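Local coordinates for protein putative S-adenosylmethionine-dependent methyltransferase (Bacteroides thetaiotaomicron, PDB 1WYZ) that is probably an S-adenosylmethionine-dependent methyltransferase of the RsmI-like family, although its substrate has not been established, at residues 7-12 / 19-24; 42-47 / 57-62; 193-198 / 214-219. One frame throughout, in Å; residues are numbered along the deposited sequence.

Contact 1: 7-12 / 19-24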
loop_
_atom_site.group_PDB
_atom_site.type_symbol
_atom_site.label_atom_id
_atom_site.label_comp_id
_atom_site.label_asym_id
_atom_site.label_seq_id
_atom_site.Cartn_x
_atom_site.Cartn_y
_atom_site.Cartn_z
ATOM N N LEU A 7 10.478 5.270 8.663
ATOM C CA LEU A 7 9.038 5.250 8.914
ATOM C C LEU A 7 8.662 3.829 9.307
ATOM O O LEU A 7 8.518 2.969 8.446
ATOM C CB LEU A 7 8.297 5.669 7.648
ATOM C CG LEU A 7 8.044 7.173 7.458
ATOM C CD1 LEU A 7 9.034 8.000 8.243
ATOM C CD2 LEU A 7 8.084 7.502 5.974
ATOM N N LEU A 8 8.493 3.596 10.608
ATOM C CA LEU A 8 8.181 2.259 11.138
ATOM C C LEU A 8 6.725 1.766 11.233
ATOM O O LEU A 8 5.926 2.317 11.977
ATOM C CB LEU A 8 8.805 2.124 12.530
ATOM C CG LEU A 8 10.264 2.561 12.645
ATOM C CD1 LEU A 8 10.724 2.386 14.081
ATOM C CD2 LEU A 8 11.116 1.735 11.686
ATOM N N PRO A 9 6.367 0.720 10.475
ATOM C CA PRO A 9 4.979 0.248 10.582
ATOM C C PRO A 9 4.707 -0.741 11.733
ATOM O O PRO A 9 5.601 -1.460 12.172
ATOM C CB PRO A 9 4.706 -0.349 9.196
ATOM C CG PRO A 9 6.067 -0.734 8.679
ATOM C CD PRO A 9 6.954 0.372 9.164
ATOM N N VAL A 10 3.474 -0.756 12.227
ATOM C CA VAL A 10 3.078 -1.669 13.318
ATOM C C VAL A 10 2.001 -2.634 12.813
ATOM O O VAL A 10 1.644 -2.599 11.634
ATOM C CB VAL A 10 2.500 -0.898 14.547
ATOM C CG1 VAL A 10 3.546 0.047 15.128
ATOM C CG2 VAL A 10 1.250 -0.128 14.135
ATOM N N THR A 11 1.474 -3.477 13.698
ATOM C CA THR A 11 0.443 -4.442 13.302
ATOM C C THR A 11 -0.928 -3.801 13.065
ATOM O O THR A 11 -1.274 -2.799 13.691
ATOM C CB THR A 11 0.246 -5.548 14.370
ATOM O OG1 THR A 11 -0.190 -4.958 15.600
ATOM C CG2 THR A 11 1.542 -6.316 14.603
ATOM N N LEU A 12 -1.701 -4.395 12.158
ATOM C CA LEU A 12 -3.041 -3.914 11.835
ATOM C C LEU A 12 -3.988 -4.273 12.981
ATOM O O LEU A 12 -4.927 -3.539 13.280
ATOM C CB LEU A 12 -3.532 -4.552 10.526
ATOM C CG LEU A 12 -3.709 -3.706 9.250
ATOM C CD1 LEU A 12 -2.518 -2.774 9.033
ATOM C CD2 LEU A 12 -3.884 -4.637 8.057
ATOM N N GLN A 19 4.215 -12.083 11.801
ATOM C CA GLN A 19 3.279 -12.481 10.756
ATOM C C GLN A 19 3.098 -11.347 9.743
ATOM O O GLN A 19 2.730 -11.576 8.588
ATOM C CB GLN A 19 1.924 -12.828 11.375
ATOM C CG GLN A 19 0.903 -13.459 10.428
ATOM C CD GLN A 19 -0.541 -13.151 10.839
ATOM O OE1 GLN A 19 -0.930 -13.335 11.996
ATOM N NE2 GLN A 19 -1.337 -12.677 9.887
ATOM N N VAL A 20 3.378 -10.121 10.173
ATOM C CA VAL A 20 3.181 -8.979 9.296
ATOM C C VAL A 20 4.333 -7.980 9.162
ATOM O O VAL A 20 4.213 -7.005 8.420
ATOM C CB VAL A 20 1.906 -8.235 9.718
ATOM C CG1 VAL A 20 0.696 -9.178 9.596
ATOM C CG2 VAL A 20 2.051 -7.730 11.153
ATOM N N LEU A 21 5.451 -8.226 9.845
ATOM C CA LEU A 21 6.599 -7.316 9.773
ATOM C C LEU A 21 7.902 -8.008 9.382
ATOM O O LEU A 21 8.195 -9.096 9.851
ATOM C CB LEU A 21 6.798 -6.620 11.117
ATOM C CG LEU A 21 5.603 -5.801 11.604
ATOM C CD1 LEU A 21 5.789 -5.448 13.060
ATOM C CD2 LEU A 21 5.444 -4.546 10.749
ATOM N N PRO A 22 8.684 -7.399 8.479
ATOM C CA PRO A 22 9.940 -8.059 8.118
ATOM C C PRO A 22 10.892 -7.981 9.326
ATOM O O PRO A 22 10.927 -6.966 10.037
ATOM C CB PRO A 22 10.433 -7.232 6.930
ATOM C CG PRO A 22 9.169 -6.775 6.293
ATOM C CD PRO A 22 8.346 -6.355 7.496
ATOM N N SER A 23 11.652 -9.046 9.566
ATOM C CA SER A 23 12.575 -9.059 10.697
ATOM C C SER A 23 13.665 -7.993 10.560
ATOM O O SER A 23 14.303 -7.619 11.541
ATOM C CB SER A 23 13.202 -10.449 10.855
ATOM O OG SER A 23 13.926 -10.835 9.702
ATOM N N TYR A 24 13.864 -7.500 9.342
ATOM C CA TYR A 24 14.853 -6.458 9.070
ATOM C C TYR A 24 14.488 -5.228 9.894
ATOM O O TYR A 24 15.360 -4.513 10.416
ATOM C CB TYR A 24 14.833 -6.103 7.573
ATOM C CG TYR A 24 15.759 -4.979 7.148
ATOM C CD1 TYR A 24 17.144 -5.091 7.284
ATOM C CD2 TYR A 24 15.250 -3.802 6.587
ATOM C CE1 TYR A 24 17.999 -4.058 6.866
ATOM C CE2 TYR A 24 16.099 -2.762 6.166
ATOM C CZ TYR A 24 17.471 -2.897 6.309
ATOM O OH TYR A 24 18.316 -1.883 5.889
#
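The carbonyl oxygen of P9 is met by carbon atoms across this contact: the CD2 methyl of L21 comes within 3.4 Å of P9 O, and the other methyl, L21 CD1, lies 4.1 Å from P9 O. F46, on helix 40-50, adds its ring atom CZ beside the same oxygen. L21 reaches this place because its CG is anti to the carbonyl carbon (chi1 -59°) and its CB points at the 7-12 chain. The same CD2 also borders the proline ring, where P9 CG and L21 CD2 are 4.4 Å apart. The chain here has just left strand 5-8, a strand of the parallel sheet, where L7 and L8 pair through their backbones with I116 and V88, respectively. As in other methylases of the tetrapyrrole methylase (class III) fold, to which RsmI-like proteins belong, the loop after this first strand probably faces the cofactor cleft. Further along, two methyls meet: T11 CG2 and V20 CG2 are 3.8 Å apart, and the side chains cross at nearly a right angle. In T11, chi1 of 62° puts OG1 between the backbone N and the carbonyl carbon, where it hydrogen-bonds to G13 O, and leaves CG2 anti to the carbonyl carbon, turned to V20. Beyond L21, the chain reaches the dimer interface: P22 and Y24 both pack on Q19 of the second subunit.

Contact 2: 42-47 / 57-62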
loop_
_atom_site.group_PDB
_atom_site.type_symbol
_atom_site.label_atom_id
_atom_site.label_comp_id
_atom_site.label_asym_id
_atom_site.label_seq_id
_atom_site.Cartn_x
_atom_site.Cartn_y
_atom_site.Cartn_z
ATOM N N SER A 42 1.110 3.303 23.261
ATOM C CA SER A 42 1.122 2.247 22.246
ATOM C C SER A 42 2.515 2.034 21.659
ATOM O O SER A 42 2.946 0.897 21.447
ATOM C CB SER A 42 0.149 2.594 21.116
ATOM O OG SER A 42 0.267 1.672 20.042
ATOM N N ALA A 43 3.210 3.140 21.401
ATOM C CA ALA A 43 4.554 3.092 20.833
ATOM C C ALA A 43 5.526 2.368 21.757
ATOM O O ALA A 43 6.210 1.429 21.342
ATOM C CB ALA A 43 5.055 4.513 20.544
ATOM N N ARG A 44 5.587 2.799 23.012
ATOM C CA ARG A 44 6.490 2.175 23.964
ATOM C C ARG A 44 6.146 0.693 24.103
ATOM O O ARG A 44 7.033 -0.159 24.041
ATOM C CB ARG A 44 6.414 2.890 25.323
ATOM C CG ARG A 44 7.434 2.386 26.337
ATOM C CD ARG A 44 7.454 3.213 27.622
ATOM N NE ARG A 44 8.075 4.525 27.449
ATOM C CZ ARG A 44 8.693 5.189 28.424
ATOM N NH1 ARG A 44 8.774 4.663 29.637
ATOM N NH2 ARG A 44 9.231 6.377 28.189
ATOM N N ARG A 45 4.863 0.381 24.272
ATOM C CA ARG A 45 4.439 -1.012 24.403
ATOM C C ARG A 45 4.902 -1.787 23.174
ATOM O O ARG A 45 5.387 -2.912 23.276
ATOM C CB ARG A 45 2.917 -1.105 24.514
ATOM C CG ARG A 45 2.314 -0.286 25.648
ATOM C CD ARG A 45 0.797 -0.462 25.716
ATOM N NE ARG A 45 0.407 -1.800 26.160
ATOM C CZ ARG A 45 0.580 -2.263 27.396
ATOM N NH1 ARG A 45 1.139 -1.494 28.324
ATOM N NH2 ARG A 45 0.197 -3.495 27.704
ATOM N N PHE A 46 4.751 -1.172 22.008
ATOM C CA PHE A 46 5.157 -1.797 20.756
ATOM C C PHE A 46 6.626 -2.199 20.726
ATOM O O PHE A 46 6.955 -3.333 20.373
ATOM C CB PHE A 46 4.889 -0.856 19.588
ATOM C CG PHE A 46 5.487 -1.322 18.296
ATOM C CD1 PHE A 46 4.920 -2.383 17.598
ATOM C CD2 PHE A 46 6.617 -0.693 17.763
ATOM C CE1 PHE A 46 5.474 -2.816 16.376
ATOM C CE2 PHE A 46 7.168 -1.118 16.552
ATOM C CZ PHE A 46 6.596 -2.178 15.857
ATOM N N LEU A 47 7.511 -1.269 21.070
ATOM C CA LEU A 47 8.940 -1.564 21.051
ATOM C C LEU A 47 9.281 -2.708 22.000
ATOM O O LEU A 47 10.294 -3.381 21.824
ATOM C CB LEU A 47 9.756 -0.311 21.405
ATOM C CG LEU A 47 9.743 0.863 20.410
ATOM C CD1 LEU A 47 10.505 2.027 21.017
ATOM C CD2 LEU A 47 10.368 0.454 19.078
ATOM N N ASP A 57 14.208 3.181 28.603
ATOM C CA ASP A 57 14.654 4.301 29.423
ATOM C C ASP A 57 15.298 5.320 28.475
ATOM O O ASP A 57 15.909 6.298 28.906
ATOM C CB ASP A 57 15.665 3.838 30.481
ATOM C CG ASP A 57 15.851 4.852 31.607
ATOM O OD1 ASP A 57 15.361 5.995 31.472
ATOM O OD2 ASP A 57 16.492 4.509 32.625
ATOM N N SER A 58 15.158 5.067 27.174
ATOM C CA SER A 58 15.678 5.962 26.139
ATOM C C SER A 58 14.554 6.951 25.834
ATOM O O SER A 58 14.314 7.314 24.679
ATOM C CB SER A 58 16.041 5.173 24.873
ATOM O OG SER A 58 14.891 4.620 24.243
ATOM N N LEU A 59 13.870 7.369 26.896
ATOM C CA LEU A 59 12.742 8.295 26.820
ATOM C C LEU A 59 13.034 9.578 26.062
ATOM O O LEU A 59 13.366 10.608 26.648
ATOM C CB LEU A 59 12.246 8.633 28.232
ATOM C CG LEU A 59 11.156 9.695 28.414
ATOM C CD1 LEU A 59 9.977 9.430 27.489
ATOM C CD2 LEU A 59 10.707 9.689 29.871
ATOM N N THR A 60 12.901 9.494 24.745
ATOM C CA THR A 60 13.113 10.622 23.857
ATOM C C THR A 60 11.961 10.596 22.864
ATOM O O THR A 60 12.019 11.210 21.798
ATOM C CB THR A 60 14.451 10.501 23.103
ATOM O OG1 THR A 60 14.578 9.178 22.574
ATOM C CG2 THR A 60 15.616 10.788 24.035
ATOM N N PHE A 61 10.912 9.863 23.224
ATOM C CA PHE A 61 9.735 9.757 22.379
ATOM C C PHE A 61 9.092 11.136 22.265
ATOM O O PHE A 61 8.669 11.712 23.265
ATOM C CB PHE A 61 8.718 8.790 22.988
ATOM C CG PHE A 61 9.281 7.435 23.339
ATOM C CD1 PHE A 61 10.101 7.267 24.458
ATOM C CD2 PHE A 61 8.960 6.316 22.571
ATOM C CE1 PHE A 61 10.590 5.997 24.811
ATOM C CE2 PHE A 61 9.441 5.041 22.911
ATOM C CZ PHE A 61 10.256 4.885 24.035
ATOM N N TYR A 62 9.025 11.663 21.050
ATOM C CA TYR A 62 8.422 12.972 20.820
ATOM C C TYR A 62 6.978 12.797 20.344
ATOM O O TYR A 62 6.731 12.185 19.299
ATOM C CB TYR A 62 9.214 13.752 19.758
ATOM C CG TYR A 62 10.645 14.052 20.148
ATOM C CD1 TYR A 62 10.941 14.919 21.203
ATOM C CD2 TYR A 62 11.708 13.458 19.471
ATOM C CE1 TYR A 62 12.271 15.186 21.575
ATOM C CE2 TYR A 62 13.041 13.718 19.834
ATOM C CZ TYR A 62 13.314 14.577 20.885
ATOM O OH TYR A 62 14.624 14.802 21.244
#
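This is a partly buried packing contact between one side of helix 40-50 and the loop that leads from it to strand 62-63, with the F61 ring touched by two side chains about one helical turn apart. R44 and L47 touch different parts of that ring. L47 CD1 is 3.7 Å from F61 CE2, and the two side chains approach from opposite directions. R44 comes to the CE1 corner: its NE lies 3.9 Å from F61 CE1, and R44 NH2 is 3.7 Å from the same CE1. The guanidinium and ring planes are 40° apart, so this is an oblique apposition and not a flat stack. R44 leaves the helix with CG anti to the backbone N (chi1 -174°), and a bend at chi3 (-73°) swings its end toward the loop. There NH2 meets L59 CD1 near the guanidinium plane, although L59 is poorly ordered and the closeness of that approach is doubtful. An alanine in place of F61 would probably open a gap beside L47 CD1 and let the R44 guanidinium turn more freely. The helix carries its usual i to i-4 bonds, such as L47 N to A43 O (3.0 Å), while A43 and L47 also rest on V37 and F35, respectively. Strand 34-37, helix 40-50 and the neighbouring parallel strand 62-63 thus form a beta-alpha-beta crossover unit.

Contact 3: 193-198 / 214-219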
loop_
_atom_site.group_PDB
_atom_site.type_symbol
_atom_site.label_atom_id
_atom_site.label_comp_id
_atom_site.label_asym_id
_atom_site.label_seq_id
_atom_site.Cartn_x
_atom_site.Cartn_y
_atom_site.Cartn_z
ATOM N N THR A 193 -22.503 -3.084 -10.013
ATOM C CA THR A 193 -21.231 -2.604 -9.494
ATOM C C THR A 193 -20.792 -3.657 -8.474
ATOM O O THR A 193 -21.641 -4.290 -7.832
ATOM C CB THR A 193 -21.398 -1.242 -8.778
ATOM O OG1 THR A 193 -21.850 -0.250 -9.712
ATOM C CG2 THR A 193 -20.085 -0.794 -8.166
ATOM N N LYS A 194 -19.480 -3.867 -8.340
ATOM C CA LYS A 194 -18.958 -4.844 -7.381
ATOM C C LYS A 194 -18.493 -4.164 -6.112
ATOM O O LYS A 194 -17.878 -3.089 -6.152
ATOM C CB LYS A 194 -17.783 -5.644 -7.965
ATOM C CG LYS A 194 -18.187 -6.711 -8.982
ATOM C CD LYS A 194 -17.058 -7.713 -9.255
ATOM C CE LYS A 194 -17.557 -8.871 -10.111
ATOM N NZ LYS A 194 -16.595 -10.013 -10.173
ATOM N N LEU A 195 -18.782 -4.809 -4.988
ATOM C CA LEU A 195 -18.393 -4.306 -3.683
ATOM C C LEU A 195 -17.617 -5.375 -2.920
ATOM O O LEU A 195 -18.096 -6.497 -2.776
ATOM C CB LEU A 195 -19.635 -3.922 -2.878
ATOM C CG LEU A 195 -19.354 -3.850 -1.375
ATOM C CD1 LEU A 195 -18.340 -2.755 -1.124
ATOM C CD2 LEU A 195 -20.624 -3.577 -0.593
ATOM N N CYS A 196 -16.424 -5.030 -2.432
ATOM C CA CYS A 196 -15.616 -5.962 -1.658
ATOM C C CYS A 196 -15.561 -5.503 -0.202
ATOM O O CYS A 196 -15.188 -4.364 0.085
ATOM C CB CYS A 196 -14.192 -6.038 -2.217
ATOM S SG CYS A 196 -13.021 -7.028 -1.201
ATOM N N ILE A 197 -15.937 -6.387 0.714
ATOM C CA ILE A 197 -15.897 -6.068 2.126
ATOM C C ILE A 197 -14.674 -6.762 2.684
ATOM O O ILE A 197 -14.497 -7.958 2.478
ATOM C CB ILE A 197 -17.158 -6.583 2.851
ATOM C CG1 ILE A 197 -18.363 -5.716 2.469
ATOM C CG2 ILE A 197 -16.927 -6.598 4.362
ATOM C CD1 ILE A 197 -19.721 -6.300 2.849
ATOM N N ALA A 198 -13.822 -6.020 3.379
ATOM C CA ALA A 198 -12.615 -6.608 3.954
ATOM C C ALA A 198 -12.497 -6.253 5.437
ATOM O O ALA A 198 -12.067 -5.150 5.793
ATOM C CB ALA A 198 -11.396 -6.125 3.197
ATOM N N LYS A 214 -26.079 -6.383 -5.942
ATOM C CA LYS A 214 -27.309 -7.159 -6.029
ATOM C C LYS A 214 -27.198 -8.417 -5.174
ATOM O O LYS A 214 -28.134 -8.774 -4.469
ATOM C CB LYS A 214 -27.588 -7.566 -7.480
ATOM C CG LYS A 214 -28.863 -8.386 -7.660
ATOM C CD LYS A 214 -28.920 -9.062 -9.022
ATOM C CE LYS A 214 -30.239 -9.790 -9.221
ATOM N NZ LYS A 214 -31.407 -8.852 -9.253
ATOM N N ASP A 215 -26.049 -9.086 -5.242
ATOM C CA ASP A 215 -25.840 -10.313 -4.471
ATOM C C ASP A 215 -25.463 -10.091 -3.012
ATOM O O ASP A 215 -25.397 -11.046 -2.243
ATOM C CB ASP A 215 -24.797 -11.216 -5.150
ATOM C CG ASP A 215 -25.351 -11.931 -6.385
ATOM O OD1 ASP A 215 -26.359 -12.666 -6.246
ATOM O OD2 ASP A 215 -24.781 -11.758 -7.488
ATOM N N TRP A 216 -25.215 -8.843 -2.628
ATOM C CA TRP A 216 -24.884 -8.551 -1.242
ATOM C C TRP A 216 -26.180 -8.406 -0.447
ATOM O O TRP A 216 -26.234 -8.739 0.739
ATOM C CB TRP A 216 -24.055 -7.264 -1.133
ATOM C CG TRP A 216 -22.557 -7.490 -1.074
ATOM C CD1 TRP A 216 -21.616 -6.973 -1.912
ATOM C CD2 TRP A 216 -21.839 -8.267 -0.099
ATOM N NE1 TRP A 216 -20.355 -7.372 -1.521
ATOM C CE2 TRP A 216 -20.465 -8.168 -0.412
ATOM C CE3 TRP A 216 -22.225 -9.032 1.011
ATOM C CZ2 TRP A 216 -19.472 -8.807 0.342
ATOM C CZ3 TRP A 216 -21.239 -9.669 1.766
ATOM C CH2 TRP A 216 -19.875 -9.551 1.426
ATOM N N LYS A 217 -27.225 -7.924 -1.119
ATOM C CA LYS A 217 -28.529 -7.724 -0.492
ATOM C C LYS A 217 -28.776 -8.799 0.543
ATOM O O LYS A 217 -28.950 -8.510 1.728
ATOM C CB LYS A 217 -29.631 -7.755 -1.550
ATOM C CG LYS A 217 -29.509 -6.647 -2.595
ATOM C CD LYS A 217 -29.654 -5.261 -1.963
ATOM C CE LYS A 217 -29.434 -4.147 -2.981
ATOM N NZ LYS A 217 -30.411 -4.184 -4.103
ATOM N N GLY A 218 -28.781 -10.045 0.096
ATOM C CA GLY A 218 -28.981 -11.136 1.023
ATOM C C GLY A 218 -27.621 -11.484 1.580
ATOM O O GLY A 218 -26.613 -11.318 0.894
ATOM N N HIS A 219 -27.575 -11.952 2.818
ATOM C CA HIS A 219 -26.305 -12.324 3.424
ATOM C C HIS A 219 -25.344 -11.160 3.668
ATOM O O HIS A 219 -24.381 -10.966 2.923
ATOM C CB HIS A 219 -25.597 -13.389 2.573
ATOM C CG HIS A 219 -26.067 -14.786 2.838
ATOM N ND1 HIS A 219 -27.363 -15.195 2.606
ATOM C CD2 HIS A 219 -25.418 -15.865 3.337
ATOM C CE1 HIS A 219 -27.493 -16.463 2.952
ATOM N NE2 HIS A 219 -26.326 -16.894 3.399
#
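W216 lays one face of its indole against I197, whose CD1 methyl sits 3.6 Å from the centroid of the six-membered W216 ring and 15° off the ring normal, which is the geometry of a CH-pi contact. The motif is a beta hairpin, strands 194-199 and 207-212 of the mixed sheet, followed by the short, weakly bonded helix 213-216, which brings the indole back across the first of the two strands. L195 and I197, alternate residues whose CB atoms point toward W216, form the surface it covers. The indole N-H is satisfied by the main chain of the strand: W216 NE1 donates to L195 O at 2.7 Å, and the N-H...O angle of 173° makes the bond nearly straight. The oxygen lies in the indole plane, whereas the donor stands well above the plane of the L195 carbonyl. Face contact and edge bond together probably restrict both the tilt and the rotation of the ring. R211, which pairs with L195 through the backbone, adds a cation-pi interaction with the indole. Helix 178-188 packs on the same two side chains, I185 on L195 and I182 on I197. L195 crosses the indole at about a right angle; with CG anti to the backbone N (chi1 160°), it meets the pyrrole part, where L195 CB is 3.8 Å from W216 CD1 and L195 CG 3.7 Å from W216 NE1.

Contacts 1 and 2 belong to the parallel-sheet region and touch each other: V10 CG1 lies 3.7 Å from F46 CE1, so helix 40-50 packs against the 7-12 loop while other residues of the same helix face the 57-62 loop. Contact 3 instead joins strand 194-199 of the mixed sheet to the short helix 213-216 that follows strand 207-212, its centre about 42 Å from that of contact 2 and across the chain's centre. Contact 1 is a surface contact of methyls, a proline ring and a carbonyl; contact 2, partly buried, sets a guanidinium and a leucine about an aromatic ring. In contact 3 all three touching residues are buried, and it alone has a hydrogen bond between its segments.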